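Local atomic coordinates of arginine 3rd transport system periplasmic binding protein (PDB entry 3KZG), a protein that probably binds arginine or a related amino acid in the periplasm and delivers it to an ABC-type transport system of the inner membrane. Residues 28-33 with 66-71. Numbering follows the deposited sequence.
Sequences GFDIDL and LVIASM
D30, in the first turn of helix 29-40, directs its carboxylate at the peptide that follows A69 and lies with its aliphatic part against I68. The backbone N of S70 donates a hydrogen bond to OD2 of D30 (3.0 Å, 150° at the hydrogen), reaching the syn side of that oxygen from 24° out of the carboxylate plane. The same OD2 passes 3.4 Å from CA of A69. The packing is close where D30 and I68 meet: CG1 of I68 lies opposite its backbone N (chi1 -178°), 3.6 Å from OD1 of D30, and the chain runs on extended to CD1, 3.6 Å from the D30 backbone O. The apolar branch thus crosses the acid at a slant, touching both its carboxylate and the helix backbone. In the periplasmic binding protein fold of solute-binding family 3, this joins the start of a helix to the chain leaving strand 66-67, which runs parallel to strand 4-13. The hydroxyl of Y87 makes a weak hydrogen bond with OD1, while OE1 of E17 lies close to OD2, a pairing of acids that might raise the proton affinity of one of them. Packing is looser one turn along the helix, where CD2 of L33 meets CD1 of I68 at 4.3 Å. The solvent side is that of D32, partly exposed and without contact to 66-71; its OD2 is hydrogen-bonded to OH of Y228.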
# COMPACT_ATOMS: atom_id res chain seq x y z
N GLY A 28 -5.10 -23.64 -13.25
CA GLY A 28 -6.25 -22.94 -12.71
C GLY A 28 -5.89 -22.36 -11.35
O GLY A 28 -4.83 -22.67 -10.81
N PHE A 29 -6.76 -21.52 -10.81
CA PHE A 29 -6.49 -20.91 -9.51
C PHE A 29 -6.27 -21.91 -8.38
O PHE A 29 -5.34 -21.76 -7.60
CB PHE A 29 -7.62 -19.96 -9.12
CG PHE A 29 -7.38 -19.24 -7.82
CD1 PHE A 29 -6.46 -18.21 -7.75
CD2 PHE A 29 -8.07 -19.62 -6.68
CE1 PHE A 29 -6.22 -17.56 -6.54
CE2 PHE A 29 -7.83 -18.98 -5.46
CZ PHE A 29 -6.91 -17.95 -5.39
N ASP A 30 -7.14 -22.92 -8.27
CA ASP A 30 -7.00 -23.91 -7.20
C ASP A 30 -5.67 -24.64 -7.28
O ASP A 30 -5.05 -24.93 -6.26
CB ASP A 30 -8.13 -24.96 -7.24
CG ASP A 30 -9.43 -24.44 -6.68
OD1 ASP A 30 -9.39 -23.49 -5.87
OD2 ASP A 30 -10.50 -24.98 -7.03
N ILE A 31 -5.24 -24.93 -8.51
CA ILE A 31 -3.99 -25.63 -8.71
C ILE A 31 -2.83 -24.81 -8.17
O ILE A 31 -2.02 -25.31 -7.39
CB ILE A 31 -3.74 -25.93 -10.20
CG1 ILE A 31 -4.93 -26.67 -10.81
CG2 ILE A 31 -2.45 -26.74 -10.36
CD1 ILE A 31 -5.37 -27.91 -10.04
N ASP A 32 -2.75 -23.55 -8.60
CA ASP A 32 -1.67 -22.66 -8.18
C ASP A 32 -1.68 -22.41 -6.67
O ASP A 32 -0.63 -22.34 -6.04
CB ASP A 32 -1.76 -21.31 -8.91
CG ASP A 32 -1.53 -21.42 -10.42
OD1 ASP A 32 -0.91 -22.41 -10.88
OD2 ASP A 32 -1.97 -20.51 -11.16
N LEU A 33 -2.87 -22.27 -6.09
CA LEU A 33 -2.96 -22.03 -4.65
C LEU A 33 -2.42 -23.23 -3.87
O LEU A 33 -1.50 -23.09 -3.06
CB LEU A 33 -4.40 -21.77 -4.23
CG LEU A 33 -4.56 -21.52 -2.73
CD1 LEU A 33 -3.71 -20.32 -2.32
CD2 LEU A 33 -6.01 -21.28 -2.40
N LEU A 66 -6.12 -34.48 0.62
CA LEU A 66 -6.93 -33.27 0.68
C LEU A 66 -7.71 -33.08 -0.61
O LEU A 66 -7.45 -33.76 -1.61
CB LEU A 66 -6.02 -32.06 0.89
CG LEU A 66 -5.16 -32.05 2.16
CD1 LEU A 66 -4.09 -30.98 2.04
CD2 LEU A 66 -6.05 -31.82 3.37
N VAL A 67 -8.67 -32.16 -0.58
CA VAL A 67 -9.46 -31.85 -1.76
C VAL A 67 -9.62 -30.33 -1.87
O VAL A 67 -9.88 -29.64 -0.89
CB VAL A 67 -10.87 -32.48 -1.69
CG1 VAL A 67 -11.78 -31.83 -2.73
CG2 VAL A 67 -10.78 -33.97 -1.94
N ILE A 68 -9.43 -29.83 -3.09
CA ILE A 68 -9.58 -28.42 -3.40
C ILE A 68 -10.20 -28.35 -4.79
O ILE A 68 -9.57 -28.70 -5.79
CB ILE A 68 -8.22 -27.66 -3.37
CG1 ILE A 68 -8.46 -26.17 -3.64
CG2 ILE A 68 -7.24 -28.27 -4.37
CD1 ILE A 68 -7.24 -25.31 -3.45
N ALA A 69 -11.45 -27.92 -4.83
CA ALA A 69 -12.19 -27.80 -6.07
C ALA A 69 -13.37 -26.89 -5.79
O ALA A 69 -14.50 -27.35 -5.67
CB ALA A 69 -12.68 -29.17 -6.51
N SER A 70 -13.08 -25.59 -5.68
CA SER A 70 -14.10 -24.60 -5.38
C SER A 70 -15.14 -25.22 -4.44
O SER A 70 -16.34 -25.14 -4.68
CB SER A 70 -14.77 -24.09 -6.67
OG SER A 70 -15.46 -25.11 -7.37
N MSE A 71 -14.65 -25.84 -3.37
CA MSE A 71 -15.53 -26.49 -2.40
C MSE A 71 -16.12 -25.52 -1.38
O MSE A 71 -15.40 -25.00 -0.53
CB MSE A 71 -14.77 -27.58 -1.65
CG MSE A 71 -15.70 -28.50 -0.89
SE MSE A 71 -16.89 -29.40 -2.14
CE MSE A 71 -15.55 -30.48 -3.01